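PDB 2HR2: DUF3856 domain-containing protein from Chlorobium tepidum, which is of unknown function but folds as a TPR-like alpha-alpha superhelix, a scaffold that in related proteins often mediates protein-protein interactions. Local coordinates for residues Y12-D17 with R35-I40; F55-H60 with H85-R90. All coordinates share one frame; numbering follows the deposited sequence. Where two conformers were deposited one is given.

Interaction 1: residues Y12-D17 with R35-I40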
loop_
_atom_site.group_PDB
_atom_site.type_symbol
_atom_site.label_atom_id
_atom_site.label_comp_id
_atom_site.label_asym_id
_atom_site.label_seq_id
_atom_site.Cartn_x
_atom_site.Cartn_y
_atom_site.Cartn_z
ATOM N N TYR A 12 -6.434 -12.549 -8.689
ATOM C CA TYR A 12 -7.412 -11.472 -8.481
ATOM C C TYR A 12 -8.287 -11.709 -7.251
ATOM O O TYR A 12 -8.498 -10.791 -6.468
ATOM C CB TYR A 12 -8.283 -11.233 -9.726
ATOM C CG TYR A 12 -7.799 -10.103 -10.611
ATOM C CD1 TYR A 12 -6.639 -10.218 -11.365
ATOM C CD2 TYR A 12 -8.518 -8.915 -10.695
ATOM C CE1 TYR A 12 -6.200 -9.175 -12.175
ATOM C CE2 TYR A 12 -8.091 -7.870 -11.497
ATOM C CZ TYR A 12 -6.933 -8.004 -12.236
ATOM O OH TYR A 12 -6.520 -6.959 -13.031
ATOM N N LEU A 13 -8.779 -12.933 -7.073
ATOM C CA LEU A 13 -9.620 -13.246 -5.917
ATOM C C LEU A 13 -8.834 -13.207 -4.607
ATOM O O LEU A 13 -9.377 -12.819 -3.574
ATOM C CB LEU A 13 -10.319 -14.594 -6.088
ATOM C CG LEU A 13 -11.342 -14.657 -7.225
ATOM C CD1 LEU A 13 -11.884 -16.071 -7.394
ATOM C CD2 LEU A 13 -12.478 -13.682 -6.994
ATOM N N ALA A 14 -7.565 -13.609 -4.648
ATOM C CA ALA A 14 -6.719 -13.556 -3.466
ATOM C C ALA A 14 -6.533 -12.103 -3.028
ATOM O O ALA A 14 -6.615 -11.804 -1.836
ATOM C CB ALA A 14 -5.372 -14.209 -3.738
ATOM N N LEU A 15 -6.298 -11.209 -3.993
ATOM C CA LEU A 15 -6.117 -9.789 -3.693
ATOM C C LEU A 15 -7.422 -9.148 -3.221
ATOM O O LEU A 15 -7.392 -8.329 -2.306
ATOM C CB LEU A 15 -5.546 -9.022 -4.887
ATOM C CG LEU A 15 -5.182 -7.550 -4.625
ATOM C CD1 LEU A 15 -4.100 -7.426 -3.564
ATOM C CD2 LEU A 15 -4.724 -6.877 -5.906
ATOM N N SER A 16 -8.555 -9.492 -3.834
ATOM C CA SER A 16 -9.838 -8.945 -3.396
ATOM C C SER A 16 -10.124 -9.356 -1.956
ATOM O O SER A 16 -10.591 -8.545 -1.170
ATOM C CB SER A 16 -10.982 -9.385 -4.309
ATOM O OG SER A 16 -10.883 -8.769 -5.581
ATOM N N ASP A 17 -9.843 -10.619 -1.620
ATOM C CA ASP A 17 -10.031 -11.112 -0.254
ATOM C C ASP A 17 -9.172 -10.300 0.714
ATOM O O ASP A 17 -9.650 -9.877 1.772
ATOM C CB ASP A 17 -9.680 -12.608 -0.129
ATOM C CG ASP A 17 -10.719 -13.530 -0.779
ATOM O OD1 ASP A 17 -11.770 -13.023 -1.213
ATOM O OD2 ASP A 17 -10.485 -14.763 -0.847
ATOM N N ARG A 35 0.598 -11.928 -0.216
ATOM C CA ARG A 35 1.743 -12.732 -0.613
ATOM C C ARG A 35 1.274 -13.871 -1.515
ATOM O O ARG A 35 1.924 -14.186 -2.514
ATOM C CB ARG A 35 2.465 -13.316 0.596
ATOM C CG ARG A 35 3.021 -12.317 1.603
ATOM C CD ARG A 35 3.766 -13.081 2.691
ATOM N NE ARG A 35 3.774 -12.425 4.001
ATOM C CZ ARG A 35 4.615 -11.471 4.398
ATOM N NH1 ARG A 35 5.538 -10.973 3.582
ATOM N NH2 ARG A 35 4.513 -10.989 5.632
ATOM N N ARG A 36 0.142 -14.480 -1.164
ATOM C CA ARG A 36 -0.409 -15.581 -1.952
ATOM C C ARG A 36 -0.797 -15.112 -3.356
ATOM O O ARG A 36 -0.580 -15.826 -4.329
ATOM C CB ARG A 36 -1.608 -16.217 -1.246
ATOM C CG ARG A 36 -2.106 -17.486 -1.935
ATOM C CD ARG A 36 -3.077 -18.286 -1.068
ATOM N NE ARG A 36 -4.351 -17.605 -0.845
ATOM C CZ ARG A 36 -5.355 -17.550 -1.719
ATOM N NH1 ARG A 36 -5.259 -18.108 -2.918
ATOM N NH2 ARG A 36 -6.471 -16.905 -1.402
ATOM N N ALA A 37 -1.357 -13.909 -3.450
ATOM C CA ALA A 37 -1.751 -13.341 -4.737
ATOM C C ALA A 37 -0.551 -13.177 -5.670
ATOM O O ALA A 37 -0.652 -13.458 -6.864
ATOM C CB ALA A 37 -2.455 -12.009 -4.545
HETATM N N MSE A 38 0.579 -12.721 -5.129
HETATM C CA MSE A 38 1.801 -12.574 -5.922
HETATM C C MSE A 38 2.399 -13.917 -6.302
HETATM O O MSE A 38 2.859 -14.093 -7.429
HETATM C CB MSE A 38 2.847 -11.750 -5.179
HETATM C CG MSE A 38 2.506 -10.275 -5.132
HETATM SE SE MSE A 38 3.833 -9.163 -4.181
HETATM C CE MSE A 38 3.417 -9.698 -2.253
ATOM N N GLU A 39 2.402 -14.856 -5.358
ATOM C CA GLU A 39 2.915 -16.195 -5.614
ATOM C C GLU A 39 2.194 -16.814 -6.811
ATOM O O GLU A 39 2.831 -17.415 -7.678
ATOM C CB GLU A 39 2.743 -17.059 -4.365
ATOM C CG GLU A 39 3.389 -18.442 -4.436
ATOM C CD GLU A 39 3.395 -19.161 -3.086
ATOM O OE1 GLU A 39 2.881 -18.592 -2.092
ATOM O OE2 GLU A 39 3.924 -20.295 -3.018
ATOM N N ILE A 40 0.875 -16.639 -6.864
ATOM C CA ILE A 40 0.060 -17.150 -7.962
ATOM C C ILE A 40 0.342 -16.403 -9.263
ATOM O O ILE A 40 0.474 -17.022 -10.316
ATOM C CB ILE A 40 -1.456 -17.052 -7.640
ATOM C CG1 ILE A 40 -1.820 -17.990 -6.489
ATOM C CG2 ILE A 40 -2.298 -17.418 -8.866
ATOM C CD1 ILE A 40 -3.207 -17.777 -5.921
#
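Ala-14 and Ala-37 face each other where two antiparallel helices come closest. Their CB methyls lie 3.7 Å apart and their CA atoms 5.1 Å. With only two methyls at the meeting point, the segment axes can approach to 8.1 Å at an angle of 168°, nearly side by side. The methyl of Ala-37 also rests against the neighbouring residue of the partner helix, 4.0 Å from the backbone N of Leu-15 and 4.3 Å from Leu-15 CB. The leucine adds its apolar stem here, while its branched end continues toward helix 52-69.

The margin is closed by Arg-36. Its first torsion carries CG anti to the backbone N (chi1 -172°), and a bend at chi3 (67°) then folds the guanidinium back over Ala-14, whose CB sits 3.6 Å above the plane, displaced toward the rim. A long, flexible side chain suits this exposed place: its flat end covers the methyl while NH2 hydrogen-bonds Asn-33 OD1. Asp-17 OD2 stands 4.6 Å from Arg-36 NH2, too far for a salt bridge, though the opposite charges probably attract weakly; Asp-17 OD1 pairs with Arg-20.

The contact joins helix 4-24 to helix 27-41 as a helical hairpin, and helix 52-69 packs against Met-38 on the latter.

Interaction 2: residues F55-H60 with H85-R90; sequences FDAFCH and HYFNRR
Ala-57 meets both Tyr-86 and Phe-87, its single methyl received between two aromatic side chains of the other helix. Just before it in sequence, Phe-55 and Asp-56 serve other neighbours: Phe-55 leaves its helix away from 85-90, and its side chain touches Ala-11 and Leu-15 of helix 4-24, while Asp-56 touches Met-38 and Ser-41 of helix 27-41.

At Ala-57 the helices come nearest, with its CA 6.3 Å from that of Tyr-86. The methyl CB lies 3.4 Å from CD2 of Tyr-86, approaching the ring obliquely. Tyr-86 has CG anti to its own backbone N (chi1 176°), which sets CG and the ring beside the alanine; CG packs on the methyl, and so does Tyr-86 CB. The same Ala-57 CB sits over one face of the Phe-87 ring, 4.3 Å from CZ. A small residue is apt here because the two large rings fill the interface from the opposing helix.

The segment axes pass 9.9 Å apart at 130°, an antiparallel but strongly inclined crossing between consecutive helices of the alpha-alpha superhelix, in keeping with the TPR-like fold.

One residue on, Phe-58 extends the apolar surface. Its CE1 reaches CE1 of Phe-87 at 4.3 Å, the two rings meeting obliquely. Large aromatic side chains suit both positions, for they also bridge to further helices: Phe-58 touches Leu-15 and Leu-100, while Phe-87 meets the ring of Trp-101 with the planes about 15° apart. Cys-59, small and buried, turns instead to Leu-15 and Met-38. At His-60 the imidazole ND1 makes a weak hydrogen bond back to Asp-56 O, and the side chain touches Lys-82 and Ala-83 of helix 73-90.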
loop_
_atom_site.group_PDB
_atom_site.type_symbol
_atom_site.label_atom_id
_atom_site.label_comp_id
_atom_site.label_asym_id
_atom_site.label_seq_id
_atom_site.Cartn_x
_atom_site.Cartn_y
_atom_site.Cartn_z
ATOM N N PHE A 55 0.121 -5.132 -10.892
ATOM C CA PHE A 55 -0.470 -6.070 -9.954
ATOM C C PHE A 55 0.407 -6.254 -8.717
ATOM O O PHE A 55 -0.102 -6.259 -7.596
ATOM C CB PHE A 55 -0.730 -7.413 -10.625
ATOM C CG PHE A 55 -1.484 -8.376 -9.764
ATOM C CD1 PHE A 55 -2.859 -8.272 -9.634
ATOM C CD2 PHE A 55 -0.825 -9.386 -9.081
ATOM C CE1 PHE A 55 -3.562 -9.152 -8.843
ATOM C CE2 PHE A 55 -1.524 -10.277 -8.286
ATOM C CZ PHE A 55 -2.894 -10.158 -8.166
ATOM N N ASP A 56 1.714 -6.408 -8.915
ATOM C CA ASP A 56 2.643 -6.541 -7.789
ATOM C C ASP A 56 2.648 -5.272 -6.920
ATOM O O ASP A 56 2.752 -5.355 -5.689
ATOM C CB ASP A 56 4.063 -6.889 -8.269
ATOM C CG ASP A 56 4.177 -8.317 -8.815
ATOM O OD1 ASP A 56 3.368 -9.188 -8.433
ATOM O OD2 ASP A 56 5.092 -8.577 -9.623
ATOM N N ALA A 57 2.516 -4.108 -7.554
ATOM C CA ALA A 57 2.456 -2.845 -6.821
ATOM C C ALA A 57 1.236 -2.792 -5.906
ATOM O O ALA A 57 1.329 -2.354 -4.761
ATOM C CB ALA A 57 2.432 -1.674 -7.788
ATOM N N PHE A 58 0.098 -3.245 -6.418
ATOM C CA PHE A 58 -1.149 -3.257 -5.663
ATOM C C PHE A 58 -1.016 -4.206 -4.473
ATOM O O PHE A 58 -1.442 -3.879 -3.367
ATOM C CB PHE A 58 -2.302 -3.697 -6.568
ATOM C CG PHE A 58 -2.753 -2.655 -7.573
ATOM C CD1 PHE A 58 -1.891 -1.679 -8.080
ATOM C CD2 PHE A 58 -4.046 -2.716 -8.081
ATOM C CE1 PHE A 58 -2.328 -0.760 -9.021
ATOM C CE2 PHE A 58 -4.488 -1.801 -9.024
ATOM C CZ PHE A 58 -3.626 -0.821 -9.495
ATOM N N CYS A 59 -0.413 -5.371 -4.703
ATOM C CA CYS A 59 -0.195 -6.352 -3.643
ATOM C C CYS A 59 0.736 -5.810 -2.559
ATOM O O CYS A 59 0.471 -5.992 -1.364
ATOM C CB CYS A 59 0.387 -7.652 -4.211
ATOM S SG CYS A 59 -0.709 -8.554 -5.320
ATOM N N HIS A 60 1.823 -5.160 -2.975
ATOM C CA HIS A 60 2.773 -4.563 -2.026
ATOM C C HIS A 60 2.163 -3.420 -1.203
ATOM O O HIS A 60 2.513 -3.242 -0.034
ATOM C CB HIS A 60 4.037 -4.063 -2.732
ATOM C CG HIS A 60 5.011 -5.145 -3.080
ATOM N ND1 HIS A 60 5.284 -5.513 -4.380
ATOM C CD2 HIS A 60 5.780 -5.936 -2.296
ATOM C CE1 HIS A 60 6.186 -6.478 -4.381
ATOM N NE2 HIS A 60 6.502 -6.755 -3.129
ATOM N N HIS A 85 8.234 2.249 -5.787
ATOM C CA HIS A 85 9.166 2.169 -6.916
ATOM C C HIS A 85 8.370 2.172 -8.225
ATOM O O HIS A 85 8.799 2.755 -9.215
ATOM C CB HIS A 85 10.047 0.915 -6.818
ATOM C CG HIS A 85 11.078 0.803 -7.902
ATOM N ND1 HIS A 85 12.272 1.493 -7.870
ATOM C CD2 HIS A 85 11.104 0.063 -9.036
ATOM C CE1 HIS A 85 12.982 1.197 -8.944
ATOM N NE2 HIS A 85 12.297 0.329 -9.667
ATOM N N TYR A 86 7.204 1.526 -8.210
ATOM C CA TYR A 86 6.311 1.494 -9.368
ATOM C C TYR A 86 5.513 2.792 -9.515
ATOM O O TYR A 86 5.469 3.373 -10.598
ATOM C CB TYR A 86 5.344 0.305 -9.270
ATOM C CG TYR A 86 4.314 0.259 -10.379
ATOM C CD1 TYR A 86 4.635 -0.249 -11.635
ATOM C CD2 TYR A 86 3.013 0.718 -10.171
ATOM C CE1 TYR A 86 3.694 -0.293 -12.655
ATOM C CE2 TYR A 86 2.065 0.677 -11.186
ATOM C CZ TYR A 86 2.414 0.169 -12.425
ATOM O OH TYR A 86 1.486 0.118 -13.437
ATOM N N PHE A 87 4.877 3.237 -8.432
ATOM C CA PHE A 87 4.038 4.440 -8.487
ATOM C C PHE A 87 4.792 5.721 -8.851
ATOM O O PHE A 87 4.239 6.585 -9.532
ATOM C CB PHE A 87 3.255 4.648 -7.184
ATOM C CG PHE A 87 2.209 3.598 -6.921
ATOM C CD1 PHE A 87 1.172 3.389 -7.817
ATOM C CD2 PHE A 87 2.228 2.861 -5.747
ATOM C CE1 PHE A 87 0.200 2.435 -7.566
ATOM C CE2 PHE A 87 1.255 1.907 -5.488
ATOM C CZ PHE A 87 0.240 1.696 -6.399
ATOM N N ASN A 88 6.037 5.856 -8.408
ATOM C CA ASN A 88 6.817 7.041 -8.752
ATOM C C ASN A 88 7.166 7.066 -10.243
ATOM O O ASN A 88 7.308 8.140 -10.823
ATOM C CB ASN A 88 8.074 7.148 -7.884
ATOM C CG ASN A 88 7.757 7.420 -6.414
ATOM O OD1 ASN A 88 6.628 7.770 -6.048
ATOM N ND2 ASN A 88 8.761 7.261 -5.566
ATOM N N ARG A 89 7.271 5.890 -10.863
ATOM C CA ARG A 89 7.585 5.786 -12.288
ATOM C C ARG A 89 6.338 5.831 -13.179
ATOM O O ARG A 89 6.236 6.698 -14.046
ATOM C CB ARG A 89 8.371 4.500 -12.573
ATOM N N ARG A 90 5.392 4.915 -12.956
ATOM C CA ARG A 90 4.190 4.796 -13.808
ATOM C C ARG A 90 2.849 5.078 -13.115
ATOM O O ARG A 90 1.797 4.715 -13.643
ATOM C CB ARG A 90 4.135 3.384 -14.436
ATOM C CG ARG A 90 5.322 3.023 -15.339
ATOM C CD ARG A 90 5.150 1.640 -15.981
#

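In the fold
Along the chain the interactions come in series: interaction 1 pairs helix 4-24 with helix 27-41, and interaction 2 pairs helix 52-69 with helix 73-90. Their centres are about 15 Å apart, yet they touch directly through helices 27-41 and 52-69, which follow each other in sequence. Met-38 from interaction 1, present as selenomethionine, packs with its CG 3.5 Å from CB of Cys-59 and its selenium 3.6 Å from CE1 of His-60, both in interaction 2. Leu-15 also reaches Phe-55, Phe-58 and Cys-59. Successive helix pairs thus stack through a shared, largely apolar interface, the way an alpha-alpha superhelix is built up within this TPR-clan domain.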